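PDB 3ZMR: cellulase (glycosyl hydrolase family 5) from Bacteroides ovatus, which hydrolyses internal beta-1,4-glucosidic linkages in the xyloglucan backbone, retaining the beta configuration and releasing xyloglucan oligosaccharides. Local coordinates for residues V62-T67 with M322-V327; N290-T295 with R302-Q307; Y338-F343 with N417-Y422; Y422-C427 with L432-W437. All coordinates share one frame; numbering follows the deposited sequence. Where two conformers were deposited one is given.

Contact 1: residues V62-T67 with M322-V327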
# COMPACT_ATOMS: atom_id res chain seq x y z
N VAL A 62 15.20 2.07 -21.35
CA VAL A 62 15.66 2.82 -20.20
C VAL A 62 14.96 2.33 -18.94
O VAL A 62 13.76 2.00 -18.95
CB VAL A 62 15.45 4.35 -20.36
CG1 VAL A 62 16.25 4.88 -21.57
CG2 VAL A 62 13.97 4.74 -20.45
N GLU A 63 15.73 2.34 -17.86
CA GLU A 63 15.18 2.15 -16.53
C GLU A 63 14.40 3.40 -16.12
O GLU A 63 14.63 4.49 -16.63
CB GLU A 63 16.30 1.89 -15.52
CG GLU A 63 17.00 0.56 -15.70
CD GLU A 63 18.18 0.35 -14.77
OE1 GLU A 63 18.61 1.32 -14.08
OE2 GLU A 63 18.70 -0.79 -14.74
N ALA A 64 13.50 3.23 -15.17
CA ALA A 64 12.79 4.37 -14.59
C ALA A 64 13.81 5.35 -14.01
O ALA A 64 14.82 4.93 -13.44
CB ALA A 64 11.84 3.91 -13.50
N ASN A 65 13.57 6.64 -14.22
CA ASN A 65 14.45 7.69 -13.68
C ASN A 65 13.90 8.24 -12.35
O ASN A 65 13.05 9.09 -12.35
CB ASN A 65 14.61 8.82 -14.69
CG ASN A 65 15.57 9.90 -14.19
OD1 ASN A 65 16.29 9.70 -13.21
ND2 ASN A 65 15.59 11.04 -14.88
N ASP A 66 14.43 7.74 -11.24
CA ASP A 66 14.08 8.21 -9.89
C ASP A 66 15.09 9.22 -9.32
O ASP A 66 15.08 9.50 -8.11
CB ASP A 66 13.93 7.00 -8.95
CG ASP A 66 15.21 6.17 -8.81
OD1 ASP A 66 16.17 6.37 -9.60
OD2 ASP A 66 15.24 5.32 -7.89
N THR A 67 15.96 9.78 -10.18
CA THR A 67 17.03 10.69 -9.70
C THR A 67 16.62 12.17 -9.54
O THR A 67 17.39 12.98 -9.01
CB THR A 67 18.24 10.67 -10.63
OG1 THR A 67 17.91 11.37 -11.84
CG2 THR A 67 18.69 9.23 -10.91
N MET A 322 8.98 0.65 -5.69
CA MET A 322 8.66 1.99 -5.20
C MET A 322 8.14 2.85 -6.33
O MET A 322 8.77 2.93 -7.40
CB MET A 322 9.88 2.67 -4.57
CG MET A 322 10.21 2.20 -3.16
SD MET A 322 8.98 2.62 -1.92
CE MET A 322 9.30 4.34 -1.53
N PRO A 323 6.99 3.51 -6.13
CA PRO A 323 6.58 4.46 -7.14
C PRO A 323 7.59 5.62 -7.27
O PRO A 323 8.24 5.99 -6.31
CB PRO A 323 5.24 5.00 -6.63
CG PRO A 323 4.75 3.98 -5.65
CD PRO A 323 6.01 3.42 -5.04
N LEU A 324 7.63 6.20 -8.47
CA LEU A 324 8.31 7.47 -8.66
C LEU A 324 7.48 8.56 -7.98
O LEU A 324 6.25 8.51 -7.95
CB LEU A 324 8.44 7.81 -10.16
CG LEU A 324 9.22 6.85 -11.04
CD1 LEU A 324 9.10 7.29 -12.50
CD2 LEU A 324 10.67 6.76 -10.60
N ASP A 325 8.14 9.55 -7.44
CA ASP A 325 7.46 10.62 -6.72
C ASP A 325 8.20 11.96 -7.02
O ASP A 325 9.33 11.97 -7.51
CB ASP A 325 7.43 10.27 -5.21
CG ASP A 325 6.38 11.07 -4.40
OD1 ASP A 325 5.66 11.96 -4.95
OD2 ASP A 325 6.24 10.74 -3.19
N ILE A 326 7.53 13.06 -6.69
CA ILE A 326 8.01 14.42 -6.93
C ILE A 326 8.68 15.02 -5.68
O ILE A 326 9.32 16.07 -5.76
CB ILE A 326 6.83 15.35 -7.35
CG1 ILE A 326 7.32 16.70 -7.91
CG2 ILE A 326 5.84 15.55 -6.18
CD1 ILE A 326 8.07 16.60 -9.21
N VAL A 327 8.54 14.34 -4.53
CA VAL A 327 9.18 14.68 -3.26
C VAL A 327 9.92 13.45 -2.77
O VAL A 327 9.56 12.32 -3.13
CB VAL A 327 8.21 15.16 -2.18
CG1 VAL A 327 7.73 16.57 -2.47
CG2 VAL A 327 7.06 14.16 -2.02
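Two flat groups of Asn65 play separate parts here: its peptide carbonyl meets Leu324, while its side-chain amide, on a CB directed away from segment 322-327, shapes the turn. The amide oxygen OD1 takes Thr67 OG1 in its carbonyl plane, on a lone pair, at 2.7 Å. The Thr67 amide nitrogen reaches the same OD1 from above that plane, at 3.0 Å and 43° out of it. This second bond closes an Asx turn, and the two together fix the rotation of the amide. Its ND2 is held by the backbone oxygens of Lys69 and Ser92.

Across the contact nearly everything rests on one methyl group. Leu324 has CG anti to its own carbonyl carbon (chi1 -60°), and from there CD2 extends into the bend of 64-66. It lies 3.7 Å from Asp66 CB and 3.8 Å from Asn65 O, with Ala64 CB more loosely placed at 4.2 Å. Asp66 offers its methylene, and its carboxylate lies farther from the methyl group. No hydrogen bond joins the two segments and they bury just 123 Å² between them, a slight contact between the BACON domain and the catalytic module, consistent with the proposal that BACON may distance that module from the cell surface and give it mobility.

Segment 62-67 follows strand 55-62 and rests on strand 85-91 through Gln91. Segment 322-327 links helix 313-319 to strand 331-337 and lies along helix 275-293, where Gln286 accepts from Leu324 N and Arg293 pairs with Asp325. Tyr94, in a loop, packs on Leu324 as well.

Contact 2: residues N290-T295 with R302-Q307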
# COMPACT_ATOMS: atom_id res chain seq x y z
N ASN A 290 0.59 9.70 -8.46
CA ASN A 290 0.48 10.72 -9.51
C ASN A 290 -0.70 11.66 -9.25
O ASN A 290 -0.58 12.86 -9.34
CB ASN A 290 0.27 10.09 -10.89
CG ASN A 290 1.49 9.38 -11.41
OD1 ASN A 290 2.60 9.49 -10.88
ND2 ASN A 290 1.26 8.64 -12.51
N THR A 291 -1.85 11.05 -8.96
CA THR A 291 -3.10 11.77 -8.79
C THR A 291 -3.05 12.72 -7.59
O THR A 291 -3.42 13.87 -7.69
CB THR A 291 -4.28 10.76 -8.65
OG1 THR A 291 -4.34 9.90 -9.80
CG2 THR A 291 -5.63 11.47 -8.42
N VAL A 292 -2.57 12.21 -6.45
CA VAL A 292 -2.49 13.05 -5.25
C VAL A 292 -1.52 14.21 -5.48
O VAL A 292 -1.84 15.37 -5.20
CB VAL A 292 -2.08 12.22 -4.02
CG1 VAL A 292 -1.85 13.12 -2.80
CG2 VAL A 292 -3.15 11.16 -3.73
N ARG A 293 -0.34 13.89 -6.01
CA ARG A 293 0.68 14.94 -6.20
C ARG A 293 0.24 16.01 -7.21
O ARG A 293 0.57 17.18 -7.05
CB ARG A 293 2.02 14.34 -6.62
CG ARG A 293 2.66 13.39 -5.59
CD ARG A 293 2.89 13.98 -4.20
NE ARG A 293 3.65 13.02 -3.39
CZ ARG A 293 3.50 12.82 -2.07
NH1 ARG A 293 2.60 13.51 -1.39
NH2 ARG A 293 4.23 11.90 -1.47
N ALA A 294 -0.55 15.59 -8.20
CA ALA A 294 -1.03 16.49 -9.25
C ALA A 294 -2.00 17.56 -8.69
O ALA A 294 -2.32 18.55 -9.36
CB ALA A 294 -1.66 15.73 -10.39
N THR A 295 -2.53 17.33 -7.49
CA THR A 295 -3.40 18.34 -6.87
C THR A 295 -2.65 19.47 -6.16
O THR A 295 -3.21 20.54 -5.86
CB THR A 295 -4.44 17.71 -5.93
OG1 THR A 295 -3.82 17.13 -4.78
CG2 THR A 295 -5.28 16.67 -6.65
N ARG A 302 2.26 15.41 1.44
CA ARG A 302 1.58 14.48 2.32
C ARG A 302 2.25 13.13 2.29
O ARG A 302 2.73 12.68 1.24
CB ARG A 302 0.12 14.37 1.90
CG ARG A 302 -0.75 13.57 2.83
CD ARG A 302 -2.28 13.62 2.53
NE ARG A 302 -2.74 14.98 2.33
CZ ARG A 302 -2.83 15.92 3.27
NH1 ARG A 302 -2.58 15.67 4.57
NH2 ARG A 302 -3.13 17.17 2.92
N HIS A 303 2.24 12.45 3.41
CA HIS A 303 2.77 11.08 3.45
C HIS A 303 1.72 10.15 2.88
O HIS A 303 0.56 10.16 3.29
CB HIS A 303 3.10 10.69 4.88
CG HIS A 303 4.18 11.55 5.49
ND1 HIS A 303 5.49 11.14 5.63
CD2 HIS A 303 4.11 12.80 5.99
CE1 HIS A 303 6.18 12.11 6.21
NE2 HIS A 303 5.36 13.13 6.42
N LEU A 304 2.15 9.39 1.89
CA LEU A 304 1.28 8.46 1.15
C LEU A 304 1.68 7.02 1.43
O LEU A 304 2.85 6.71 1.63
CB LEU A 304 1.33 8.75 -0.35
CG LEU A 304 1.02 10.19 -0.80
CD1 LEU A 304 1.07 10.29 -2.31
CD2 LEU A 304 -0.30 10.70 -0.26
N ILE A 305 0.70 6.13 1.36
CA ILE A 305 0.87 4.74 1.72
C ILE A 305 0.44 3.88 0.53
O ILE A 305 -0.72 3.99 0.07
CB ILE A 305 0.04 4.35 2.94
CG1 ILE A 305 0.33 5.24 4.13
CG2 ILE A 305 0.25 2.88 3.29
CD1 ILE A 305 -0.76 5.22 5.17
N VAL A 306 1.36 3.07 0.00
CA VAL A 306 1.11 2.21 -1.12
C VAL A 306 1.25 0.75 -0.70
O VAL A 306 1.92 0.43 0.29
CB VAL A 306 2.05 2.57 -2.32
CG1 VAL A 306 1.70 3.96 -2.86
CG2 VAL A 306 3.53 2.41 -1.97
N GLN A 307 0.55 -0.14 -1.42
CA GLN A 307 0.36 -1.50 -0.94
C GLN A 307 1.13 -2.55 -1.72
O GLN A 307 1.29 -2.45 -2.96
CB GLN A 307 -1.12 -1.87 -1.04
CG GLN A 307 -2.02 -1.10 -0.08
CD GLN A 307 -2.04 0.38 -0.35
OE1 GLN A 307 -2.26 0.83 -1.50
NE2 GLN A 307 -1.84 1.16 0.69
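Hydrogen bonding centres on Arg293, whose guanidinium grips a single backbone atom, Arg302 O, end-on with two nitrogens. NH1 makes the shorter and straighter bond to Arg302 O, 2.8 Å with an N-H...O angle of 161°, and uses a lone pair in the carbonyl plane. NH2 meets the same Arg302 O at 3.2 Å, nearly along the C=O axis and more bent. The oxygen lies in the guanidinium plane for both. NH1 also bonds to Asn299 O and NE forms a salt bridge with Asp325, so this buried charge has polar partners at all three nitrogens. The Arg302 side chain goes elsewhere, to Asn299 OD1 and Tyr251 O.

Apolar packing falls to Leu304. Its CD1 sits over the centre of one guanidinium face, 3.5 Å from Arg293 CZ, a position made possible by the bend of the arginine chain at chi2 (-57°). The other methyl, CD2, meets Val292 CG1 tip to tip at 3.8 Å.

Within segment 290-295, Val292 O accepts twice from Thr295: from OG1 at 2.7 Å and from the backbone N.

The contact joins helix 275-293 to strand 304-307, the fifth strand of the (beta/alpha)8 barrel. Val292 also touches Phe257 of strand 255-258, helix 227-248 flanks Thr291 and Thr295, and Leu304 pairs through its backbone with strand 331-337.

Contact 3: residues Y338-F343 with N417-Y422. With BGC (beta-D-glucopyranose), chain C; GLC (alpha-D-glucopyranose), chain L.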
# COMPACT_ATOMS: atom_id res chain seq x y z
N TYR A 338 -1.95 -11.80 8.84
CA TYR A 338 -2.94 -12.66 9.50
C TYR A 338 -2.48 -14.12 9.66
O TYR A 338 -3.28 -15.00 9.95
CB TYR A 338 -4.26 -12.61 8.75
CG TYR A 338 -5.05 -11.33 8.89
CD1 TYR A 338 -5.67 -11.01 10.08
CD2 TYR A 338 -5.19 -10.45 7.82
CE1 TYR A 338 -6.43 -9.87 10.21
CE2 TYR A 338 -5.95 -9.31 7.94
CZ TYR A 338 -6.59 -9.02 9.13
OH TYR A 338 -7.40 -7.91 9.27
N ASP A 339 -1.18 -14.39 9.49
CA ASP A 339 -0.68 -15.74 9.67
C ASP A 339 -0.66 -16.06 11.17
O ASP A 339 -0.30 -15.22 11.98
CB ASP A 339 0.75 -15.91 9.12
CG ASP A 339 0.86 -15.68 7.62
OD1 ASP A 339 -0.17 -15.72 6.90
OD2 ASP A 339 2.02 -15.48 7.16
N PRO A 340 -1.00 -17.30 11.55
CA PRO A 340 -1.56 -18.34 10.72
C PRO A 340 -3.07 -18.18 10.57
O PRO A 340 -3.81 -17.97 11.56
CB PRO A 340 -1.24 -19.62 11.50
CG PRO A 340 -1.18 -19.21 12.93
CD PRO A 340 -0.89 -17.72 12.96
N TYR A 341 -3.51 -18.24 9.32
CA TYR A 341 -4.91 -17.98 8.95
C TYR A 341 -5.91 -18.87 9.71
O TYR A 341 -6.97 -18.39 10.13
CB TYR A 341 -5.06 -18.21 7.44
CG TYR A 341 -6.47 -18.13 6.95
CD1 TYR A 341 -7.08 -16.91 6.70
CD2 TYR A 341 -7.21 -19.29 6.71
CE1 TYR A 341 -8.39 -16.84 6.24
CE2 TYR A 341 -8.52 -19.23 6.23
CZ TYR A 341 -9.10 -18.01 6.01
OH TYR A 341 -10.40 -17.94 5.56
N ASP A 342 -5.56 -20.14 9.93
CA ASP A 342 -6.48 -21.06 10.60
C ASP A 342 -6.71 -20.75 12.09
O ASP A 342 -7.69 -21.22 12.66
CB ASP A 342 -6.16 -22.54 10.33
CG ASP A 342 -4.83 -22.98 10.85
OD1 ASP A 342 -4.05 -22.16 11.39
OD2 ASP A 342 -4.56 -24.20 10.74
N PHE A 343 -5.83 -19.95 12.67
CA PHE A 343 -6.03 -19.40 14.00
C PHE A 343 -6.73 -18.03 13.97
O PHE A 343 -7.75 -17.81 14.62
CB PHE A 343 -4.68 -19.29 14.74
CG PHE A 343 -4.77 -18.56 16.06
CD1 PHE A 343 -5.40 -19.13 17.15
CD2 PHE A 343 -4.23 -17.30 16.19
CE1 PHE A 343 -5.48 -18.44 18.34
CE2 PHE A 343 -4.31 -16.60 17.38
CZ PHE A 343 -4.94 -17.17 18.45
N ASN A 417 -4.38 -13.21 23.22
CA ASN A 417 -3.56 -12.16 23.84
C ASN A 417 -2.05 -12.42 23.75
O ASN A 417 -1.26 -11.50 23.52
CB ASN A 417 -4.05 -11.88 25.26
CG ASN A 417 -5.41 -11.24 25.25
OD1 ASN A 417 -5.76 -10.49 24.30
ND2 ASN A 417 -6.22 -11.54 26.25
N ASP A 418 -1.65 -13.68 23.82
CA ASP A 418 -0.25 -14.08 23.62
C ASP A 418 0.16 -13.71 22.18
O ASP A 418 1.24 -13.17 21.93
CB ASP A 418 -0.05 -15.59 23.88
CG ASP A 418 -0.15 -15.96 25.34
OD1 ASP A 418 -0.15 -15.05 26.24
OD2 ASP A 418 -0.21 -17.18 25.58
N TYR A 419 -0.71 -14.04 21.24
CA TYR A 419 -0.48 -13.81 19.81
C TYR A 419 -0.36 -12.29 19.51
O TYR A 419 0.57 -11.83 18.85
CB TYR A 419 -1.63 -14.42 18.96
CG TYR A 419 -1.52 -14.10 17.49
CD1 TYR A 419 -0.77 -14.89 16.66
CD2 TYR A 419 -2.18 -13.01 16.96
CE1 TYR A 419 -0.63 -14.60 15.32
CE2 TYR A 419 -2.10 -12.74 15.60
CZ TYR A 419 -1.33 -13.53 14.78
OH TYR A 419 -1.19 -13.21 13.43
N ILE A 420 -1.32 -11.54 20.00
CA ILE A 420 -1.35 -10.09 19.85
C ILE A 420 -0.09 -9.45 20.37
O ILE A 420 0.56 -8.64 19.68
CB ILE A 420 -2.61 -9.48 20.53
CG1 ILE A 420 -3.88 -9.83 19.74
CG2 ILE A 420 -2.48 -7.96 20.64
CD1 ILE A 420 -5.18 -9.56 20.47
N GLU A 421 0.29 -9.79 21.60
CA GLU A 421 1.51 -9.25 22.19
C GLU A 421 2.72 -9.60 21.33
O GLU A 421 3.59 -8.76 21.12
CB GLU A 421 1.70 -9.81 23.60
CG GLU A 421 2.95 -9.29 24.30
CD GLU A 421 3.30 -10.05 25.57
OE1 GLU A 421 2.38 -10.55 26.27
OE2 GLU A 421 4.51 -10.11 25.88
N TYR A 422 2.76 -10.84 20.85
CA TYR A 422 3.93 -11.33 20.10
C TYR A 422 4.04 -10.59 18.76
O TYR A 422 5.14 -10.13 18.35
CB TYR A 422 3.92 -12.85 19.87
CG TYR A 422 5.27 -13.35 19.41
CD1 TYR A 422 6.29 -13.59 20.33
CD2 TYR A 422 5.55 -13.50 18.07
CE1 TYR A 422 7.53 -13.99 19.90
CE2 TYR A 422 6.79 -13.90 17.62
CZ TYR A 422 7.78 -14.15 18.54
OH TYR A 422 9.02 -14.54 18.10
C2 BGC C . -9.29 -6.94 4.42
C3 BGC C . -10.39 -6.79 5.48
C4 BGC C . -10.86 -8.13 6.03
C5 BGC C . -9.57 -8.84 6.48
C6 BGC C . -9.89 -10.18 7.13
C1 BGC C . -8.14 -7.91 4.74
O2 BGC C . -8.74 -5.66 4.13
O3 BGC C . -11.50 -6.08 4.90
O4 BGC C . -11.85 -7.93 7.08
O5 BGC C . -8.69 -9.07 5.37
O6 BGC C . -10.80 -10.87 6.26
C1 GLC L . -8.32 -7.88 5.20
C2 GLC L . -9.38 -6.95 4.61
C3 GLC L . -10.54 -6.73 5.59
C4 GLC L . -11.05 -8.11 6.00
C5 GLC L . -9.90 -9.01 6.44
C6 GLC L . -10.33 -10.40 6.89
O2 GLC L . -8.76 -5.75 4.23
O3 GLC L . -11.55 -5.86 5.02
O4 GLC L . -11.93 -7.88 7.07
O5 GLC L . -8.94 -9.12 5.41
O6 GLC L . -10.55 -10.33 8.29
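A cis peptide bond between Asp339 and Pro340, just ahead of helix 341-344, leaves the Asp339 carbonyl beside the side chain of Tyr419, although the backbones stay apart, with 9.8 Å between Phe343 CA and Tyr419 CA. Tyr419 OH donates to Asp339 O at 2.6 Å; the oxygen lies in the ring plane, while the hydroxyl stands 38° above the carbonyl plane. A chi1 of 175° sets the Tyr419 ring opposite the backbone N and extends it from helix 406-429 to this carbonyl. Phe343 presents its edge to one face of the Tyr419 ring in an edge-to-face pair, centroids 5.4 Å apart and planes at 60°. Its leading atom, Phe343 CE2, lies 3.7 Å from Tyr419 CG, and Pro340 CD brushes Tyr419 CE1. A phenylalanine in place of Tyr419 would probably leave the Asp339 carbonyl without this donor.

Tyr338, at the head of the turn, borders the glucose site: its OH is hydrogen-bonded to Glu395, the inferred nucleophile, and lies 3.7 Å from C5 of the beta-glucose. Trp356 meets both the Tyr419 and Phe343 rings, and helix 371-379 adds Ile374 against Tyr419, so the loop after strand 331-337 is packed onto helix 406-429.

Contact 4: residues Y422-C427 with L432-W437. With GLC (alpha-D-glucopyranose), chain L; BGC (beta-D-glucopyranose), chain C.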
# COMPACT_ATOMS: atom_id res chain seq x y z
N TYR A 422 2.76 -10.84 20.85
CA TYR A 422 3.93 -11.33 20.10
C TYR A 422 4.04 -10.59 18.76
O TYR A 422 5.14 -10.13 18.35
CB TYR A 422 3.92 -12.85 19.87
CG TYR A 422 5.27 -13.35 19.41
CD1 TYR A 422 6.29 -13.59 20.33
CD2 TYR A 422 5.55 -13.50 18.07
CE1 TYR A 422 7.53 -13.99 19.90
CE2 TYR A 422 6.79 -13.90 17.62
CZ TYR A 422 7.78 -14.15 18.54
OH TYR A 422 9.02 -14.54 18.10
N VAL A 423 2.93 -10.47 18.06
CA VAL A 423 2.95 -9.74 16.78
C VAL A 423 3.41 -8.28 17.00
O VAL A 423 4.26 -7.77 16.27
CB VAL A 423 1.58 -9.80 16.08
CG1 VAL A 423 1.52 -8.80 14.92
CG2 VAL A 423 1.34 -11.23 15.62
N VAL A 424 2.83 -7.63 17.98
CA VAL A 424 3.15 -6.23 18.29
C VAL A 424 4.63 -6.07 18.63
O VAL A 424 5.32 -5.24 18.07
CB VAL A 424 2.23 -5.61 19.36
CG1 VAL A 424 2.71 -4.22 19.80
CG2 VAL A 424 0.82 -5.51 18.80
N LYS A 425 5.12 -6.89 19.55
CA LYS A 425 6.55 -6.81 19.94
C LYS A 425 7.45 -7.06 18.73
O LYS A 425 8.50 -6.42 18.60
CB LYS A 425 6.89 -7.73 21.13
CG LYS A 425 7.43 -9.11 20.86
CD LYS A 425 7.75 -9.82 22.18
CE LYS A 425 8.40 -11.18 21.97
NZ LYS A 425 8.50 -11.95 23.25
N THR A 426 7.08 -8.00 17.86
CA THR A 426 7.88 -8.29 16.69
C THR A 426 7.86 -7.10 15.71
O THR A 426 8.88 -6.74 15.12
CB THR A 426 7.40 -9.59 16.01
OG1 THR A 426 7.48 -10.64 16.97
CG2 THR A 426 8.27 -9.96 14.81
N CYS A 427 6.72 -6.48 15.56
CA CYS A 427 6.66 -5.25 14.75
C CYS A 427 7.56 -4.15 15.32
O CYS A 427 8.33 -3.52 14.58
CB CYS A 427 5.22 -4.74 14.66
SG CYS A 427 4.13 -5.71 13.58
N LEU A 432 8.23 -1.64 12.42
CA LEU A 432 6.95 -1.67 11.69
C LEU A 432 5.85 -1.08 12.57
O LEU A 432 5.88 -1.21 13.80
CB LEU A 432 6.57 -3.11 11.32
CG LEU A 432 7.70 -4.01 10.84
CD1 LEU A 432 7.15 -5.41 10.62
CD2 LEU A 432 8.38 -3.48 9.58
N VAL A 433 4.88 -0.42 11.95
CA VAL A 433 3.77 0.18 12.67
C VAL A 433 2.54 -0.73 12.65
O VAL A 433 1.98 -0.94 11.58
CB VAL A 433 3.35 1.54 12.04
CG1 VAL A 433 2.18 2.16 12.78
CG2 VAL A 433 4.54 2.50 12.00
N PRO A 434 2.14 -1.27 13.81
CA PRO A 434 1.07 -2.28 13.80
C PRO A 434 -0.31 -1.69 14.08
O PRO A 434 -0.49 -1.02 15.10
CB PRO A 434 1.48 -3.20 14.94
CG PRO A 434 2.09 -2.29 15.93
CD PRO A 434 2.83 -1.24 15.11
N LEU A 435 -1.27 -1.93 13.18
CA LEU A 435 -2.66 -1.45 13.33
C LEU A 435 -3.64 -2.64 13.45
O LEU A 435 -3.78 -3.45 12.55
CB LEU A 435 -3.07 -0.55 12.16
CG LEU A 435 -2.10 0.54 11.73
CD1 LEU A 435 -2.71 1.33 10.59
CD2 LEU A 435 -1.77 1.42 12.90
N TYR A 436 -4.24 -2.73 14.63
CA TYR A 436 -5.14 -3.82 15.01
C TYR A 436 -6.47 -3.76 14.25
O TYR A 436 -7.04 -2.70 14.09
CB TYR A 436 -5.42 -3.75 16.52
CG TYR A 436 -6.33 -4.87 17.01
CD1 TYR A 436 -5.84 -6.14 17.27
CD2 TYR A 436 -7.68 -4.64 17.18
CE1 TYR A 436 -6.70 -7.15 17.70
CE2 TYR A 436 -8.54 -5.65 17.56
CZ TYR A 436 -8.04 -6.90 17.84
OH TYR A 436 -8.86 -7.91 18.21
N TRP A 437 -6.95 -4.92 13.82
CA TRP A 437 -8.22 -5.04 13.10
C TRP A 437 -9.39 -5.12 14.08
O TRP A 437 -9.67 -6.17 14.64
CB TRP A 437 -8.23 -6.24 12.14
CG TRP A 437 -9.50 -6.26 11.34
CD1 TRP A 437 -10.52 -7.17 11.46
CD2 TRP A 437 -9.94 -5.31 10.35
NE1 TRP A 437 -11.52 -6.86 10.59
CE2 TRP A 437 -11.22 -5.72 9.91
CE3 TRP A 437 -9.39 -4.17 9.81
CZ2 TRP A 437 -11.96 -5.02 8.92
CZ3 TRP A 437 -10.11 -3.47 8.83
CH2 TRP A 437 -11.38 -3.90 8.40
C1 GLC L . -8.32 -7.88 5.20
C2 GLC L . -9.38 -6.95 4.61
C3 GLC L . -10.54 -6.73 5.59
C4 GLC L . -11.05 -8.11 6.00
C5 GLC L . -9.90 -9.01 6.44
C6 GLC L . -10.33 -10.40 6.89
O2 GLC L . -8.76 -5.75 4.23
O3 GLC L . -11.55 -5.86 5.02
O4 GLC L . -11.93 -7.88 7.07
O5 GLC L . -8.94 -9.12 5.41
O6 GLC L . -10.55 -10.33 8.29
C2 BGC C . -9.29 -6.94 4.42
C3 BGC C . -10.39 -6.79 5.48
C4 BGC C . -10.86 -8.13 6.03
C5 BGC C . -9.57 -8.84 6.48
C6 BGC C . -9.89 -10.18 7.13
C1 BGC C . -8.14 -7.91 4.74
O2 BGC C . -8.74 -5.66 4.13
O3 BGC C . -11.50 -6.08 4.90
O4 BGC C . -11.85 -7.93 7.08
O5 BGC C . -8.69 -9.07 5.37
O6 BGC C . -10.80 -10.87 6.26
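Cys427 forms the apolar centre, its SG lying 3.9 Å from Pro434 CB and its CB 4.0 Å from Leu432 CB. A chi1 of -73° swings SG beside the backbone N and toward the proline ring. One turn back, Val424 CG1 makes a looser contact with Pro434 CG at 4.4 Å.

At the polar edge, Leu432 N donates to Cys427 O at 2.9 Å. Earlier in the helix, Tyr422 O receives Thr426 N and Thr426 OG1 from opposite faces of its plane, satisfying that buried hydroxyl.

Trp437, at the end of segment 432-437, carries the substrate-binding side. One face of its indole lies under glucose, with C3 of the alpha anomer 3.9 Å above the ring plane and offset toward the rim, while NE1 is hydrogen-bonded to O2 of another glucose unit. Replacing Trp437 with an alanine is likely to take the indole face from this sugar and leave the O2 of the other unit without this donor.

Helix 406-429 and strand 433-436 complete the beta-alpha-beta unit begun by strand 391-396, the closing step of a (beta/alpha)8 barrel whose sugar-binding residues cluster at the C-terminal ends of the strands.

Contacts 2, 3 and 4 are buried within the catalytic module, whereas contact 1 is a partly buried meeting of two domains and has the smallest interface. Contacts 1 and 2 touch at Arg293, and contact 2 is nested inside the chain loop that contact 1 closes. Contacts 3 and 4 share Tyr422 and helix 406-429, with centres 10 Å apart, and both reach the glucose site, where Tyr338 packs on Trp437. Contacts 2 and 4 each join a barrel helix to the following strand, one by a buried guanidinium, the other by cysteine, proline and leucine. Contact 3 relies on aromatic rings. Contacts 1 and 3 lie on opposite sides of the chain's centre.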